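Local coordinates for HEPN domain-containing protein (Sulfolobus tokodaii, PDB 1WOL), which is of unknown function but has the all-helical fold of a HEPN domain, a family often linked to nucleotide or RNA binding, at residues 20-25 against 101-106; 43-48 against 114-119; 73-78 against 107-112. All coordinates share one frame; numbering follows the deposited sequence.

Interaction 1: 20-25 against 101-106; sequences YAKSGG and RDADEC
The carboxylate of Asp-104 takes the ammonium of Lys-22 on the syn side of OD1, with NZ 17° out of the carboxylate plane and 2.6 Å from OD1; OD2 lies 3.9 Å from the same NZ. On the same helix the guanidinium of Arg-101 meets Glu-105 at its edge, in plane, through a salt bridge of 2.9 Å from NH1 to OE2, while Asp-102 OD2 sits off toward the rim of one face, 4.2 Å above it. Lys-22 gets to Asp-104 as a fully extended chain, its CG anti to the backbone N (chi1 167°), and the two side chains meet slantwise. Near its base, Lys-22 CG packs at 4.3 Å from Ala-103 CB. In the helical bundle of this HEPN domain, the contact ties the C-terminal end of helix 4-23 to the start of helix 100-120. Just beyond the lysine, helix 4-23 ends in a Schellman motif, where Gly-25 has positive phi and its N bonds to Lys-22 O. Ala-103 also touches Tyr-27 of helix 27-48, and Cys-106 is joined to Cys-31 of that helix by a disulfide.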
loop_
_atom_site.group_PDB
_atom_site.type_symbol
_atom_site.label_atom_id
_atom_site.label_comp_id
_atom_site.label_asym_id
_atom_site.label_seq_id
_atom_site.Cartn_x
_atom_site.Cartn_y
_atom_site.Cartn_z
ATOM N N TYR A 20 -5.109 1.693 13.301
ATOM C CA TYR A 20 -5.523 0.979 14.508
ATOM C C TYR A 20 -4.361 -0.011 14.924
ATOM O O TYR A 20 -4.087 -0.201 16.099
ATOM C CB TYR A 20 -6.877 0.229 14.160
ATOM C CG TYR A 20 -7.406 -0.490 15.344
ATOM C CD1 TYR A 20 -7.464 -1.904 15.288
ATOM C CD2 TYR A 20 -7.935 0.145 16.386
ATOM C CE1 TYR A 20 -8.062 -2.684 16.218
ATOM C CE2 TYR A 20 -8.546 -0.671 17.467
ATOM C CZ TYR A 20 -8.564 -2.100 17.309
ATOM O OH TYR A 20 -9.033 -2.954 18.337
ATOM N N ALA A 21 -3.790 -0.700 13.946
ATOM C CA ALA A 21 -2.728 -1.631 14.295
ATOM C C ALA A 21 -1.575 -0.860 14.893
ATOM O O ALA A 21 -0.975 -1.310 15.906
ATOM C CB ALA A 21 -2.209 -2.347 12.997
ATOM N N LYS A 22 -1.224 0.295 14.360
ATOM C CA LYS A 22 -0.056 1.080 14.981
ATOM C C LYS A 22 -0.434 1.419 16.410
ATOM O O LYS A 22 0.418 1.337 17.318
ATOM C CB LYS A 22 0.156 2.331 14.104
ATOM C CG LYS A 22 1.092 3.275 14.894
ATOM C CD LYS A 22 1.262 4.567 14.157
ATOM C CE LYS A 22 1.934 5.533 15.253
ATOM N NZ LYS A 22 2.226 6.864 14.747
ATOM N N SER A 23 -1.685 1.809 16.652
ATOM C CA SER A 23 -2.085 2.148 18.057
ATOM C C SER A 23 -1.941 1.049 18.981
ATOM O O SER A 23 -1.651 1.263 20.183
ATOM C CB SER A 23 -3.543 2.643 17.977
ATOM O OG SER A 23 -3.987 3.070 19.268
ATOM N N GLY A 24 -2.047 -0.171 18.522
ATOM C CA GLY A 24 -1.868 -1.338 19.366
ATOM C C GLY A 24 -0.399 -1.847 19.518
ATOM O O GLY A 24 -0.116 -2.856 20.192
ATOM N N GLY A 25 0.512 -1.156 18.804
ATOM C CA GLY A 25 1.921 -1.559 18.777
ATOM C C GLY A 25 2.228 -2.582 17.703
ATOM O O GLY A 25 3.368 -3.200 17.650
ATOM N N ARG A 101 8.570 3.986 13.650
ATOM C CA ARG A 101 8.885 4.756 12.450
ATOM C C ARG A 101 8.487 4.039 11.174
ATOM O O ARG A 101 7.987 4.663 10.268
ATOM C CB ARG A 101 10.384 5.088 12.429
ATOM C CG ARG A 101 10.823 5.683 11.077
ATOM C CD ARG A 101 12.304 6.182 11.114
ATOM N NE ARG A 101 13.241 5.058 11.063
ATOM C CZ ARG A 101 13.564 4.394 10.001
ATOM N NH1 ARG A 101 13.072 4.646 8.788
ATOM N NH2 ARG A 101 14.409 3.376 10.118
ATOM N N ASP A 102 8.621 2.689 11.088
ATOM C CA ASP A 102 8.266 1.987 9.895
ATOM C C ASP A 102 6.757 2.149 9.750
ATOM O O ASP A 102 6.314 2.369 8.658
ATOM C CB ASP A 102 8.500 0.468 10.090
ATOM C CG ASP A 102 9.974 0.110 10.309
ATOM O OD1 ASP A 102 10.173 -1.018 10.916
ATOM O OD2 ASP A 102 10.876 0.837 9.820
ATOM N N ALA A 103 6.008 1.982 10.833
ATOM C CA ALA A 103 4.551 2.163 10.683
ATOM C C ALA A 103 4.187 3.530 10.164
ATOM O O ALA A 103 3.330 3.636 9.284
ATOM C CB ALA A 103 3.927 1.863 12.025
ATOM N N ASP A 104 4.835 4.546 10.739
ATOM C CA ASP A 104 4.553 5.887 10.209
ATOM C C ASP A 104 4.914 6.014 8.779
ATOM O O ASP A 104 4.134 6.594 7.993
ATOM C CB ASP A 104 5.354 7.010 11.003
ATOM C CG ASP A 104 4.895 7.163 12.380
ATOM O OD1 ASP A 104 3.915 6.535 12.839
ATOM O OD2 ASP A 104 5.575 7.988 13.089
ATOM N N GLU A 105 6.077 5.550 8.323
ATOM C CA GLU A 105 6.446 5.724 6.892
ATOM C C GLU A 105 5.515 4.932 5.991
ATOM O O GLU A 105 5.142 5.397 4.900
ATOM C CB GLU A 105 7.892 5.211 6.703
ATOM C CG GLU A 105 8.834 6.176 7.429
ATOM C CD GLU A 105 10.338 5.783 7.250
ATOM O OE1 GLU A 105 10.631 4.756 6.628
ATOM O OE2 GLU A 105 11.117 6.620 7.804
ATOM N N CYS A 106 5.152 3.758 6.402
ATOM C CA CYS A 106 4.224 2.953 5.574
ATOM C C CYS A 106 2.824 3.625 5.589
ATOM O O CYS A 106 2.259 3.750 4.459
ATOM C CB CYS A 106 3.989 1.581 6.210
ATOM S SG CYS A 106 5.513 0.500 5.938
#

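Interaction 2: 43-48 against 114-119; sequences KGLLQF and LNWVKG
Leu-45 and Val-117 bring the two helices together, their CA atoms only 6.0 Å apart, and both segments run in roughly the same N-to-C direction. Gly-44, one residue earlier, has no side chain to set against Val-117 CG1. Each segment is helical throughout, with its own backbone bonds, such as Phe-48 N to Gly-44 O and Lys-118 N to Leu-114 O. Between them Leu-45 does most of the touching. Its CB meets Val-117 CG1 at 3.9 Å, and its CD2 methyl reaches the six-membered ring of Trp-116, 3.9 Å from CZ3 and 4.0 Å from CH2. Leucine and indole cross at about a right angle, and the methyl comes obliquely to the CZ3-CH2 side of the ring, while the indole NE1 lies well away from it. Placing CG anti to the backbone N (chi1 177°) is what carries CG, and with it CD2, toward the partner helix. Around the contact Val-117 also touches Ile-8 of helix 4-23, and Trp-116 packs on Pro-66. The lysines point away from the partner helix: Lys-43 pairs with Glu-39 and Lys-118 with Glu-12. With no hydrogen bond or salt bridge crossing between the two segments, they are held by dispersion and the burial of apolar carbon, so their fit depends on shape rather than on directional bonds.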
loop_
_atom_site.group_PDB
_atom_site.type_symbol
_atom_site.label_atom_id
_atom_site.label_comp_id
_atom_site.label_asym_id
_atom_site.label_seq_id
_atom_site.Cartn_x
_atom_site.Cartn_y
_atom_site.Cartn_z
ATOM N N LYS A 43 -5.511 -0.143 -7.766
ATOM C CA LYS A 43 -6.397 -0.942 -8.695
ATOM C C LYS A 43 -7.730 -0.237 -8.977
ATOM O O LYS A 43 -8.364 -0.432 -10.128
ATOM C CB LYS A 43 -6.634 -2.358 -8.023
ATOM C CG LYS A 43 -5.486 -3.237 -8.373
ATOM C CD LYS A 43 -5.402 -4.564 -7.720
ATOM C CE LYS A 43 -4.350 -5.457 -8.389
ATOM N NZ LYS A 43 -4.000 -6.588 -7.389
ATOM N N GLY A 44 -8.200 0.552 -8.044
ATOM C CA GLY A 44 -9.366 1.364 -8.194
ATOM C C GLY A 44 -9.121 2.377 -9.341
ATOM O O GLY A 44 -9.975 2.638 -10.162
ATOM N N LEU A 45 -7.950 3.010 -9.258
ATOM C CA LEU A 45 -7.620 4.006 -10.334
ATOM C C LEU A 45 -7.539 3.320 -11.703
ATOM O O LEU A 45 -8.039 3.870 -12.717
ATOM C CB LEU A 45 -6.250 4.622 -10.037
ATOM C CG LEU A 45 -5.718 5.627 -11.099
ATOM C CD1 LEU A 45 -6.592 6.803 -11.099
ATOM C CD2 LEU A 45 -4.229 5.886 -10.775
ATOM N N LEU A 46 -6.896 2.190 -11.755
ATOM C CA LEU A 46 -6.724 1.463 -13.100
ATOM C C LEU A 46 -8.087 1.121 -13.618
ATOM O O LEU A 46 -8.336 1.201 -14.877
ATOM C CB LEU A 46 -5.940 0.239 -12.903
ATOM C CG LEU A 46 -4.462 0.375 -13.219
ATOM C CD1 LEU A 46 -3.980 1.733 -12.802
ATOM C CD2 LEU A 46 -3.717 -0.842 -12.644
ATOM N N GLN A 47 -9.020 0.728 -12.749
ATOM C CA GLN A 47 -10.345 0.432 -13.252
ATOM C C GLN A 47 -11.047 1.638 -13.737
ATOM O O GLN A 47 -11.761 1.572 -14.787
ATOM C CB GLN A 47 -11.246 -0.263 -12.164
ATOM C CG GLN A 47 -12.533 -0.879 -12.735
ATOM C CD GLN A 47 -13.197 -1.905 -11.753
ATOM O OE1 GLN A 47 -12.551 -2.784 -11.132
ATOM N NE2 GLN A 47 -14.484 -1.799 -11.658
ATOM N N PHE A 48 -10.905 2.782 -13.050
ATOM C CA PHE A 48 -11.573 4.004 -13.430
ATOM C C PHE A 48 -11.039 4.435 -14.779
ATOM O O PHE A 48 -11.814 5.047 -15.589
ATOM C CB PHE A 48 -11.261 5.096 -12.415
ATOM C CG PHE A 48 -11.754 6.471 -12.797
ATOM C CD1 PHE A 48 -13.096 6.909 -12.517
ATOM C CD2 PHE A 48 -10.853 7.326 -13.436
ATOM C CE1 PHE A 48 -13.499 8.220 -12.922
ATOM C CE2 PHE A 48 -11.245 8.674 -13.844
ATOM C CZ PHE A 48 -12.565 9.078 -13.576
ATOM N N LEU A 114 -3.253 6.974 -1.690
ATOM C CA LEU A 114 -4.677 7.013 -1.664
ATOM C C LEU A 114 -5.181 8.413 -2.032
ATOM O O LEU A 114 -6.117 8.515 -2.819
ATOM C CB LEU A 114 -5.157 6.590 -0.282
ATOM C CG LEU A 114 -6.685 6.824 -0.005
ATOM C CD1 LEU A 114 -7.492 5.931 -0.914
ATOM C CD2 LEU A 114 -6.993 6.417 1.469
ATOM N N ASN A 115 -4.500 9.451 -1.544
ATOM C CA ASN A 115 -5.035 10.822 -1.873
ATOM C C ASN A 115 -4.730 11.108 -3.328
ATOM O O ASN A 115 -5.557 11.873 -3.974
ATOM C CB ASN A 115 -4.291 11.910 -1.079
ATOM C CG ASN A 115 -4.608 11.963 0.320
ATOM O OD1 ASN A 115 -5.633 11.569 0.730
ATOM N ND2 ASN A 115 -3.676 12.611 1.106
ATOM N N TRP A 116 -3.602 10.637 -3.831
ATOM C CA TRP A 116 -3.207 10.936 -5.267
ATOM C C TRP A 116 -4.217 10.193 -6.163
ATOM O O TRP A 116 -4.731 10.722 -7.136
ATOM C CB TRP A 116 -1.809 10.505 -5.424
ATOM C CG TRP A 116 -1.370 10.515 -6.866
ATOM C CD1 TRP A 116 -0.937 11.653 -7.621
ATOM C CD2 TRP A 116 -1.264 9.401 -7.742
ATOM N NE1 TRP A 116 -0.563 11.233 -8.903
ATOM C CE2 TRP A 116 -0.740 9.872 -8.996
ATOM C CE3 TRP A 116 -1.528 8.032 -7.583
ATOM C CZ2 TRP A 116 -0.482 9.022 -10.090
ATOM C CZ3 TRP A 116 -1.278 7.202 -8.671
ATOM C CH2 TRP A 116 -0.760 7.694 -9.907
ATOM N N VAL A 117 -4.623 8.977 -5.782
ATOM C CA VAL A 117 -5.614 8.300 -6.593
ATOM C C VAL A 117 -6.934 9.025 -6.484
ATOM O O VAL A 117 -7.618 9.201 -7.498
ATOM C CB VAL A 117 -5.798 6.793 -6.028
ATOM C CG1 VAL A 117 -7.113 6.189 -6.616
ATOM C CG2 VAL A 117 -4.600 6.031 -6.351
ATOM N N LYS A 118 -7.397 9.446 -5.298
ATOM C CA LYS A 118 -8.705 10.074 -5.151
ATOM C C LYS A 118 -8.772 11.347 -6.035
ATOM O O LYS A 118 -9.832 11.636 -6.643
ATOM C CB LYS A 118 -9.000 10.309 -3.693
ATOM C CG LYS A 118 -9.348 8.975 -3.026
ATOM C CD LYS A 118 -9.531 9.210 -1.546
ATOM C CE LYS A 118 -10.853 9.633 -1.067
ATOM N NZ LYS A 118 -10.462 9.935 0.459
ATOM N N GLY A 119 -7.631 11.987 -6.141
ATOM C CA GLY A 119 -7.599 13.252 -6.865
ATOM C C GLY A 119 -7.875 13.018 -8.332
ATOM O O GLY A 119 -8.222 13.980 -9.103
#

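Interaction 3: 73-78 against 107-112; sequences ATFLDK and INCAIR. With TBU (tertiary-butyl alcohol), chain C.
Leu-76 fills the tight half of this contact. Its CD1 methyl rests 3.9 Å from Cys-109 CB and equally far from the backbone N of Ala-110, pressed onto the helix at the point where the two residues join. CG lies beside the backbone N and anti to the carbonyl carbon (chi1 -76°), which sends the branch toward the partner helix. The other half, around the partly exposed Phe-75, is looser. There Cys-109 SG comes to 4.0 Å from Phe-75 CD2, a sulfur-aromatic contact that is oblique, the sulfur standing 59° off the ring normal. A molecule of tertiary-butyl alcohol sits beside it: its C3 methyl hangs over the centre of one ring face, and its C2 methyl lies 3.8 Å from both Phe-75 CB and Cys-109 SG. Gln-71 and Glu-105 complete this pocket. Farther out, Lys-78 folds back so that NZ bonds to Thr-74 O at 2.7 Å. The axes of helix 73-77 and helix 107-112 pass 9.8 Å apart at 132° between their N-to-C directions, and a disulfide from Cys-109 to Cys-72 joins helix 67-77 to helix 100-120. Leu-76 also touches Ala-38 of helix 27-48 and Ile-58 of helix 58-61, while Ile-107 and Ile-111, on another side of helix 100-120, pack against Leu-15 of helix 4-23.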
loop_
_atom_site.group_PDB
_atom_site.type_symbol
_atom_site.label_atom_id
_atom_site.label_comp_id
_atom_site.label_asym_id
_atom_site.label_seq_id
_atom_site.Cartn_x
_atom_site.Cartn_y
_atom_site.Cartn_z
ATOM N N ALA A 73 5.379 3.851 -3.759
ATOM C CA ALA A 73 4.966 2.516 -4.261
ATOM C C ALA A 73 6.193 1.557 -4.100
ATOM O O ALA A 73 6.016 0.447 -3.589
ATOM C CB ALA A 73 4.533 2.640 -5.732
ATOM N N THR A 74 7.377 1.932 -4.526
ATOM C CA THR A 74 8.554 1.041 -4.355
ATOM C C THR A 74 8.742 0.653 -2.899
ATOM O O THR A 74 9.021 -0.542 -2.561
ATOM C CB THR A 74 9.818 1.726 -4.951
ATOM O OG1 THR A 74 9.569 1.821 -6.351
ATOM C CG2 THR A 74 11.187 0.962 -4.650
ATOM N N PHE A 75 8.595 1.631 -1.984
ATOM C CA PHE A 75 8.797 1.381 -0.562
ATOM C C PHE A 75 7.713 0.419 -0.096
ATOM O O PHE A 75 8.059 -0.514 0.717
ATOM C CB PHE A 75 8.694 2.723 0.198
ATOM C CG PHE A 75 8.769 2.625 1.671
ATOM C CD1 PHE A 75 9.938 2.294 2.327
ATOM C CD2 PHE A 75 7.606 2.832 2.467
ATOM C CE1 PHE A 75 9.948 2.145 3.733
ATOM C CE2 PHE A 75 7.661 2.681 3.868
ATOM C CZ PHE A 75 8.809 2.335 4.523
ATOM N N LEU A 76 6.441 0.634 -0.432
ATOM C CA LEU A 76 5.387 -0.243 0.086
ATOM C C LEU A 76 5.497 -1.663 -0.526
ATOM O O LEU A 76 5.081 -2.647 0.120
ATOM C CB LEU A 76 4.032 0.330 -0.205
ATOM C CG LEU A 76 3.722 1.505 0.772
ATOM C CD1 LEU A 76 2.345 2.113 0.331
ATOM C CD2 LEU A 76 3.667 1.011 2.198
ATOM N N ASP A 77 5.991 -1.710 -1.749
ATOM C CA ASP A 77 6.093 -3.022 -2.448
ATOM C C ASP A 77 7.024 -3.912 -1.685
ATOM O O ASP A 77 6.928 -5.153 -1.864
ATOM C CB ASP A 77 6.651 -2.831 -3.811
ATOM C CG ASP A 77 5.590 -2.572 -4.839
ATOM O OD1 ASP A 77 4.351 -2.744 -4.621
ATOM O OD2 ASP A 77 5.962 -2.140 -6.003
ATOM N N LYS A 78 7.916 -3.367 -0.882
ATOM C CA LYS A 78 8.801 -4.236 -0.080
ATOM C C LYS A 78 8.063 -4.891 1.135
ATOM O O LYS A 78 8.625 -5.794 1.761
ATOM C CB LYS A 78 9.963 -3.457 0.517
ATOM C CG LYS A 78 10.820 -2.660 -0.395
ATOM C CD LYS A 78 11.195 -3.422 -1.576
ATOM C CE LYS A 78 11.570 -2.484 -2.771
ATOM N NZ LYS A 78 10.442 -2.417 -3.818
ATOM N N ILE A 107 2.248 4.039 6.714
ATOM C CA ILE A 107 0.915 4.636 6.729
ATOM C C ILE A 107 0.970 5.902 5.845
ATOM O O ILE A 107 0.036 6.130 5.069
ATOM C CB ILE A 107 0.525 4.930 8.151
ATOM C CG1 ILE A 107 0.108 3.559 8.811
ATOM C CG2 ILE A 107 -0.731 5.868 8.162
ATOM C CD1 ILE A 107 -0.009 3.680 10.381
ATOM N N ASN A 108 1.979 6.700 6.101
ATOM C CA ASN A 108 1.993 7.966 5.301
ATOM C C ASN A 108 2.197 7.808 3.850
ATOM O O ASN A 108 1.649 8.643 3.041
ATOM C CB ASN A 108 3.054 8.867 5.979
ATOM C CG ASN A 108 2.593 9.273 7.321
ATOM O OD1 ASN A 108 1.450 9.206 7.726
ATOM N ND2 ASN A 108 3.580 9.819 8.111
ATOM N N CYS A 109 2.928 6.777 3.418
ATOM C CA CYS A 109 2.975 6.532 1.982
ATOM C C CYS A 109 1.652 6.053 1.470
ATOM O O CYS A 109 1.265 6.310 0.349
ATOM C CB CYS A 109 4.012 5.438 1.641
ATOM S SG CYS A 109 5.655 6.142 1.333
ATOM N N ALA A 110 0.935 5.188 2.256
ATOM C CA ALA A 110 -0.454 4.778 1.851
ATOM C C ALA A 110 -1.380 5.982 1.722
ATOM O O ALA A 110 -2.118 6.039 0.739
ATOM C CB ALA A 110 -1.031 3.713 2.893
ATOM N N ILE A 111 -1.268 6.967 2.643
ATOM C CA ILE A 111 -2.115 8.145 2.554
ATOM C C ILE A 111 -1.721 8.931 1.311
ATOM O O ILE A 111 -2.640 9.369 0.569
ATOM C CB ILE A 111 -1.822 8.951 3.792
ATOM C CG1 ILE A 111 -2.506 8.332 5.022
ATOM C CG2 ILE A 111 -2.469 10.387 3.587
ATOM C CD1 ILE A 111 -2.001 8.921 6.381
ATOM N N ARG A 112 -0.434 9.030 1.018
ATOM C CA ARG A 112 0.009 9.806 -0.206
ATOM C C ARG A 112 -0.578 9.140 -1.410
ATOM O O ARG A 112 -1.101 9.816 -2.278
ATOM C CB ARG A 112 1.566 9.884 -0.202
ATOM C CG ARG A 112 2.501 10.387 -1.321
ATOM C CD ARG A 112 3.569 10.945 -0.297
ATOM N NE ARG A 112 3.767 12.146 -0.633
ATOM C CZ ARG A 112 3.025 13.169 -0.619
ATOM N NH1 ARG A 112 2.575 13.820 -1.676
ATOM N NH2 ARG A 112 2.835 13.558 0.645
HETATM O O TBU C . 10.595 8.146 1.964
HETATM C C TBU C . 10.155 6.782 2.065
HETATM C C1 TBU C . 11.489 5.951 2.198
HETATM C C2 TBU C . 9.441 6.418 0.790
HETATM C C3 TBU C . 9.230 6.684 3.243
#

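Helix 100-120 is common to all three contacts, meeting helix 4-23 in interaction 1, helix 67-77 in interaction 3 and helix 27-48 in interaction 2. Interactions 1 and 2 lie on opposite sides of the chain's centre, about 23 Å apart between centres, and do not touch. Interaction 3 is near the middle, its centre about 13 Å from that of interaction 1 and 14 Å from that of interaction 2. It meets interaction 1 directly: Cys-106 SG lies 3.7 Å from Phe-75 CE2, and Glu-105 OE1 is 3.7 Å from Phe-75 CZ. Glu-105, Phe-75 and Cys-109 line the same tertiary-butyl alcohol site; the nearest atoms of that alcohol and the Trp-116 side chain of interaction 2 are about 13 Å apart.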